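Local coordinates for protein endo-1,3-beta-glucanase, family GH16 (Zobellia galactanivorans, PDB 4BPZ) that probably hydrolyses internal beta-1,3-glucosidic bonds of the algal storage glucan laminarin, and binds a calcium ion and a glucan trisaccharide, at residues I66-E71 against Y82-L87; A102-K107 against D245-D250. The protein carries 1 engineered substitution. All coordinates share one frame; numbering follows the deposited sequence.

Both interactions belong to the same run of antiparallel strands: residues 82-84 lie beside 66-71, which lie beside 245-249, which in turn lie beside 102-103. The seam between interaction 1 and interaction 2 is backbone pairing, Ile66 O facing Phe247 N and Ala68 N facing Asp245 O in probable hydrogen bonds. Interaction 1 is the more buried of the two, with small and aliphatic side chains turned inward and a threonine-glutamate bond at one end. Interaction 2 is half core, half surface: an aromatic ring packs inward, while one lysine-glutamate pair shares a water and an aspartate takes a lysine's backbone N-H, and the 245-250 segment runs out to the calcium ion.

Interaction 1 of 2, residues I66-E71 against Y82-L87; sequences IRAIKE and YTSARL
Thr83 and Glu71 meet through their side chains at one end of this antiparallel strand pair. With chi1 at 62°, Thr83 OG1 sits between its backbone N and carbonyl carbon, from where it donates to Glu71 OE1 at 2.8 Å. The hydroxyl comes from above the carboxylate, 38° out of its plane, and the methyl CG2 lies close to the same oxygen. This hydroxyl also bonds Asn56, while the other carboxylate oxygen, Glu71 OE2, forms a salt bridge with Arg53, so the hydroxyl and the carboxylate each have a second partner. In the backbone, Thr83 and Ile69 form a hydrogen-bonded pair, with Ile69 N to Thr83 O and Thr83 N to Ile69 O both 2.9 Å.

Tyr82 lies on the other face of the sheet. Tyr82 CA is 3.1 Å from Ile69 O, a bent CA-H...O contact added to the Thr83 N bond on the same carbonyl. The ring then passes Lys70 at a slant, Tyr82 CE2 lying 3.8 Å from Lys70 CB. Because the lysine is fully extended, its NZ reaches a water that also hydrogen-bonds Tyr82 OH in the ring plane; NZ bonds Glu240 O as well.

Toward the other end the strands stand farther apart (Ile66 CA to Ala85 CA 6.1 Å), and the aliphatic Ile66 makes the contact. Its CG2, anti to the backbone N, rests 4.0 Å from Ala85 CB, and CD1 reaches along to Leu87 CD1 at 4.4 Å. Next along, Arg86 turns away into the glycan pocket, where it pairs with Glu123 and makes a weak hydrogen bond to a glucose unit of the bound glycan.

In the GH16 beta-sandwich strand 63-75 is flanked by 82-93 and 244-255, and the Ile66 and Ala68 side chains pack on strand 222-230.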
loop_
_atom_site.group_PDB
_atom_site.type_symbol
_atom_site.label_atom_id
_atom_site.label_comp_id
_atom_site.label_asym_id
_atom_site.label_seq_id
_atom_site.Cartn_x
_atom_site.Cartn_y
_atom_site.Cartn_z
ATOM N N ILE A 66 8.726 -7.591 2.585
ATOM C CA ILE A 66 7.467 -8.321 2.531
ATOM C C ILE A 66 7.687 -9.406 1.470
ATOM O O ILE A 66 8.261 -9.131 0.404
ATOM C CB ILE A 66 6.269 -7.396 2.138
ATOM C CG1 ILE A 66 6.121 -6.374 3.277
ATOM C CG2 ILE A 66 5.029 -8.223 1.922
ATOM C CD1 ILE A 66 5.130 -5.218 2.895
ATOM N N ARG A 67 7.294 -10.635 1.803
ATOM C CA ARG A 67 7.593 -11.802 0.932
ATOM C C ARG A 67 6.329 -12.541 0.690
ATOM O O ARG A 67 5.642 -12.995 1.621
ATOM C CB ARG A 67 8.660 -12.637 1.641
ATOM C CG ARG A 67 8.981 -13.946 0.864
ATOM C CD ARG A 67 10.254 -14.603 1.308
ATOM N NE ARG A 67 10.240 -14.850 2.758
ATOM C CZ ARG A 67 11.326 -14.958 3.539
ATOM N NH1 ARG A 67 12.549 -14.911 2.986
ATOM N NH2 ARG A 67 11.152 -15.087 4.850
ATOM N N ALA A 68 5.996 -12.697 -0.608
ATOM C CA ALA A 68 4.869 -13.513 -1.048
ATOM C C ALA A 68 5.399 -14.903 -1.396
ATOM O O ALA A 68 6.469 -15.015 -2.020
ATOM C CB ALA A 68 4.237 -12.893 -2.255
ATOM N N ILE A 69 4.647 -15.934 -1.074
ATOM C CA ILE A 69 5.119 -17.337 -1.195
ATOM C C ILE A 69 3.992 -18.177 -1.702
ATOM O O ILE A 69 2.843 -18.059 -1.278
ATOM C CB ILE A 69 5.563 -17.903 0.151
ATOM C CG1 ILE A 69 6.538 -17.010 0.895
ATOM C CG2 ILE A 69 6.153 -19.289 -0.023
ATOM C CD1 ILE A 69 6.871 -17.455 2.294
ATOM N N LYS A 70 4.295 -19.088 -2.658
ATOM C CA LYS A 70 3.322 -20.144 -3.012
ATOM C C LYS A 70 3.375 -21.167 -1.900
ATOM O O LYS A 70 4.409 -21.877 -1.684
ATOM C CB LYS A 70 3.702 -20.774 -4.365
ATOM C CG LYS A 70 2.661 -21.810 -4.816
ATOM C CD LYS A 70 2.941 -22.259 -6.219
ATOM C CE LYS A 70 1.785 -23.125 -6.715
ATOM N NZ LYS A 70 2.061 -23.483 -8.141
ATOM N N GLU A 71 2.281 -21.290 -1.166
ATOM C CA GLU A 71 2.227 -22.031 0.104
ATOM C C GLU A 71 0.766 -22.207 0.404
ATOM O O GLU A 71 -0.006 -21.221 0.460
ATOM C CB GLU A 71 2.881 -21.106 1.244
ATOM C CG GLU A 71 2.683 -21.676 2.598
ATOM C CD GLU A 71 3.158 -20.810 3.728
ATOM O OE1 GLU A 71 3.643 -19.662 3.526
ATOM O OE2 GLU A 71 3.092 -21.324 4.888
ATOM N N TYR A 82 -1.367 -19.009 -1.657
ATOM C CA TYR A 82 -0.284 -18.074 -1.498
ATOM C C TYR A 82 -0.412 -17.412 -0.153
ATOM O O TYR A 82 -1.539 -17.179 0.316
ATOM C CB TYR A 82 -0.257 -16.972 -2.589
ATOM C CG TYR A 82 -0.217 -17.562 -3.984
ATOM C CD1 TYR A 82 -1.430 -17.892 -4.638
ATOM C CD2 TYR A 82 0.967 -17.873 -4.605
ATOM C CE1 TYR A 82 -1.415 -18.546 -5.885
ATOM C CE2 TYR A 82 1.024 -18.504 -5.876
ATOM C CZ TYR A 82 -0.174 -18.811 -6.486
ATOM O OH TYR A 82 -0.118 -19.453 -7.695
ATOM N N THR A 83 0.704 -16.990 0.391
ATOM C CA THR A 83 0.729 -16.129 1.613
ATOM C C THR A 83 1.552 -14.910 1.341
ATOM O O THR A 83 2.474 -14.898 0.478
ATOM C CB THR A 83 1.345 -16.941 2.818
ATOM O OG1 THR A 83 2.669 -17.286 2.478
ATOM C CG2 THR A 83 0.523 -18.115 3.186
ATOM N N SER A 84 1.260 -13.828 2.059
ATOM C CA SER A 84 1.973 -12.573 1.944
ATOM C C SER A 84 1.739 -11.791 3.254
ATOM O O SER A 84 1.247 -12.366 4.229
ATOM C CB SER A 84 1.505 -11.840 0.695
ATOM O OG SER A 84 2.270 -10.707 0.458
ATOM N N ALA A 85 2.079 -10.507 3.237
ATOM C CA ALA A 85 1.787 -9.641 4.387
ATOM C C ALA A 85 1.180 -8.350 3.872
ATOM O O ALA A 85 1.437 -7.887 2.759
ATOM C CB ALA A 85 3.021 -9.356 5.208
ATOM N N ARG A 86 0.347 -7.782 4.760
ATOM C CA ARG A 86 -0.365 -6.507 4.532
ATOM C C ARG A 86 -0.210 -5.687 5.850
ATOM O O ARG A 86 -0.876 -6.023 6.839
ATOM C CB ARG A 86 -1.842 -6.748 4.163
ATOM C CG ARG A 86 -2.655 -5.496 3.981
ATOM C CD ARG A 86 -3.950 -5.870 3.297
ATOM N NE ARG A 86 -4.924 -4.737 3.280
ATOM C CZ ARG A 86 -5.737 -4.477 2.261
ATOM N NH1 ARG A 86 -5.588 -5.014 1.075
ATOM N NH2 ARG A 86 -6.708 -3.554 2.460
ATOM N N LEU A 87 0.625 -4.702 5.820
ATOM C CA LEU A 87 0.925 -3.837 6.983
ATOM C C LEU A 87 0.112 -2.566 6.875
ATOM O O LEU A 87 -0.196 -2.100 5.769
ATOM C CB LEU A 87 2.369 -3.455 7.023
ATOM C CG LEU A 87 3.388 -4.570 7.053
ATOM C CD1 LEU A 87 4.807 -4.004 7.126
ATOM C CD2 LEU A 87 3.128 -5.512 8.179
HETATM O O HOH W 1 1.761 -20.864 -9.128
#

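Interaction 2 of 2, residues A102-K107 against D245-D250. With CA (calcium ion), chain E.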
loop_
_atom_site.group_PDB
_atom_site.type_symbol
_atom_site.label_atom_id
_atom_site.label_comp_id
_atom_site.label_asym_id
_atom_site.label_seq_id
_atom_site.Cartn_x
_atom_site.Cartn_y
_atom_site.Cartn_z
ATOM N N ALA A 102 12.187 1.933 -2.154
ATOM C CA ALA A 102 11.933 0.513 -2.256
ATOM C C ALA A 102 12.426 -0.071 -3.564
ATOM O O ALA A 102 12.599 0.619 -4.544
ATOM C CB ALA A 102 10.376 0.275 -2.195
ATOM N N LYS A 103 12.562 -1.408 -3.529
ATOM C CA LYS A 103 12.763 -2.294 -4.664
ATOM C C LYS A 103 11.540 -3.161 -4.763
ATOM O O LYS A 103 11.066 -3.705 -3.755
ATOM C CB LYS A 103 14.002 -3.173 -4.496
ATOM C CG LYS A 103 15.302 -2.422 -4.746
ATOM C CD LYS A 103 16.508 -3.352 -4.508
ATOM C CE LYS A 103 17.763 -2.582 -4.586
ATOM N NZ LYS A 103 18.924 -3.571 -4.484
ATOM N N LEU A 104 10.991 -3.300 -5.980
ATOM C CA LEU A 104 9.717 -3.986 -6.208
ATOM C C LEU A 104 9.914 -5.459 -6.568
ATOM O O LEU A 104 10.975 -5.806 -7.148
ATOM C CB LEU A 104 8.870 -3.251 -7.280
ATOM C CG LEU A 104 8.678 -1.779 -7.015
ATOM C CD1 LEU A 104 7.767 -1.199 -8.073
ATOM C CD2 LEU A 104 8.177 -1.452 -5.639
ATOM N N PRO A 105 8.923 -6.313 -6.382
ATOM C CA PRO A 105 9.050 -7.699 -6.866
ATOM C C PRO A 105 9.212 -7.715 -8.380
ATOM O O PRO A 105 8.553 -6.961 -9.114
ATOM C CB PRO A 105 7.712 -8.333 -6.418
ATOM C CG PRO A 105 7.139 -7.396 -5.415
ATOM C CD PRO A 105 7.722 -6.052 -5.582
ATOM N N SER A 106 10.019 -8.646 -8.867
ATOM C CA SER A 106 10.184 -8.809 -10.332
ATOM C C SER A 106 9.270 -9.818 -10.954
ATOM O O SER A 106 9.152 -9.799 -12.194
ATOM C CB SER A 106 11.660 -9.282 -10.634
ATOM O OG SER A 106 11.892 -10.532 -10.059
ATOM N N LYS A 107 8.682 -10.734 -10.187
ATOM C CA LYS A 107 8.061 -11.884 -10.776
ATOM C C LYS A 107 6.660 -11.614 -11.234
ATOM O O LYS A 107 5.861 -10.862 -10.652
ATOM C CB LYS A 107 8.067 -13.080 -9.828
ATOM C CG LYS A 107 9.518 -13.601 -9.623
ATOM C CD LYS A 107 9.599 -14.783 -8.686
ATOM C CE LYS A 107 11.054 -15.267 -8.543
ATOM N NZ LYS A 107 11.118 -16.420 -7.606
ATOM N N ASP A 245 8.692 -14.158 -3.761
ATOM C CA ASP A 245 9.312 -12.911 -4.208
ATOM C C ASP A 245 9.200 -11.882 -3.114
ATOM O O ASP A 245 8.307 -11.996 -2.230
ATOM C CB ASP A 245 8.684 -12.361 -5.489
ATOM C CG ASP A 245 9.632 -11.561 -6.324
ATOM O OD1 ASP A 245 10.834 -11.449 -5.988
ATOM O OD2 ASP A 245 9.167 -11.018 -7.349
ATOM N N ILE A 246 10.041 -10.868 -3.164
ATOM C CA ILE A 246 10.177 -9.846 -2.146
ATOM C C ILE A 246 9.919 -8.449 -2.660
ATOM O O ILE A 246 10.322 -8.076 -3.729
ATOM C CB ILE A 246 11.585 -9.946 -1.475
ATOM C CG1 ILE A 246 11.623 -11.126 -0.493
ATOM C CG2 ILE A 246 12.019 -8.654 -0.782
ATOM C CD1 ILE A 246 13.045 -11.525 -0.016
ATOM N N PHE A 247 9.290 -7.652 -1.789
ATOM C CA PHE A 247 9.151 -6.179 -1.882
ATOM C C PHE A 247 10.011 -5.610 -0.763
ATOM O O PHE A 247 9.745 -5.930 0.402
ATOM C CB PHE A 247 7.672 -5.904 -1.652
ATOM C CG PHE A 247 7.182 -4.476 -1.736
ATOM C CD1 PHE A 247 7.941 -3.425 -2.215
ATOM C CD2 PHE A 247 5.882 -4.207 -1.298
ATOM C CE1 PHE A 247 7.416 -2.137 -2.243
ATOM C CE2 PHE A 247 5.367 -2.944 -1.337
ATOM C CZ PHE A 247 6.122 -1.929 -1.836
ATOM N N GLU A 248 11.076 -4.926 -1.093
ATOM C CA GLU A 248 12.071 -4.505 -0.136
ATOM C C GLU A 248 11.990 -2.997 0.043
ATOM O O GLU A 248 12.116 -2.229 -0.908
ATOM C CB GLU A 248 13.460 -4.890 -0.633
ATOM C CG GLU A 248 14.492 -4.594 0.406
ATOM C CD GLU A 248 15.908 -4.975 0.037
ATOM O OE1 GLU A 248 16.179 -5.165 -1.154
ATOM O OE2 GLU A 248 16.752 -5.056 0.938
ATOM N N ILE A 249 11.793 -2.580 1.292
ATOM C CA ILE A 249 11.573 -1.160 1.617
ATOM C C ILE A 249 12.684 -0.684 2.539
ATOM O O ILE A 249 12.872 -1.169 3.660
ATOM C CB ILE A 249 10.152 -1.010 2.270
ATOM C CG1 ILE A 249 9.123 -1.352 1.214
ATOM C CG2 ILE A 249 10.010 0.400 2.789
ATOM C CD1 ILE A 249 7.816 -1.568 1.781
ATOM N N ASP A 250 13.468 0.267 2.070
ATOM C CA ASP A 250 14.575 0.843 2.862
ATOM C C ASP A 250 14.060 1.731 3.981
ATOM O O ASP A 250 14.554 1.705 5.110
ATOM C CB ASP A 250 15.493 1.596 1.885
ATOM C CG ASP A 250 16.730 2.134 2.563
ATOM O OD1 ASP A 250 17.170 1.602 3.606
ATOM O OD2 ASP A 250 17.271 3.127 2.010
HETATM CA CA CA E . 16.811 1.460 5.946
HETATM O O HOH W 2 18.761 -4.516 -1.619
HETATM O O HOH W 3 12.830 -7.434 -5.387
HETATM O O HOH W 4 12.478 -9.995 -7.419
HETATM O O HOH W 5 17.152 3.829 6.017
#
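Lys103 and Glu248 are a hydrogen-bonded antiparallel pair in the beta-jelly-roll sandwich of the GH16 catalytic domain, with Lys103 N to Glu248 O at 2.8 Å and the return bond almost as short. Their side chains run side by side to a common water, which accepts from Lys103 NZ and donates to Glu248 OE1; the other carboxylate oxygen of Glu248 bonds Thr63. Ala102 and Ile249 form the next pair, on the inward face.

Beyond Lys103 the first segment leaves the strand, and Asp245 takes over the bonding. Its CB lies beside Lys107 CD, and its CG packs against Pro105 CB at 3.8 Å. A chi1 of -151° swings the carboxylate across to the 105-107 loop. There OD2 receives Lys107 N at 2.9 Å, nearly along its own C-O axis, with Ser106 N and Pro105 CB also close by. Asp245 OD1 accepts from a water whose O is 2.6 Å away. That water itself accepts from Ser106 N, and OD1 also takes a weak hydrogen bond from Ile246 N. With an alanine in place of Asp245, Lys107 N and that water would probably lose their carboxylate acceptor, and the 105-107 loop would be freer to shift. The extended Lys107 side chain goes on past the carboxylate to Asp244 O.

Phe247 works the inward face. Lys103 O lies at the ring's edge, in its plane, 3.5 Å from Phe247 CD1. Leu104 CD2 comes equally close to CE1, Ile249 CD1 lies above one face, offset toward the ring's rim, and Pro112 and Ile114 of strand 110-118 pack against the same side chain.

At the far end the chain turns a corner and Asp250 closes on calcium, its O and OD1 each 2.4 Å from the ion, which Glu18 O, Gly62 O, Glu20 OE2 and a water also bind.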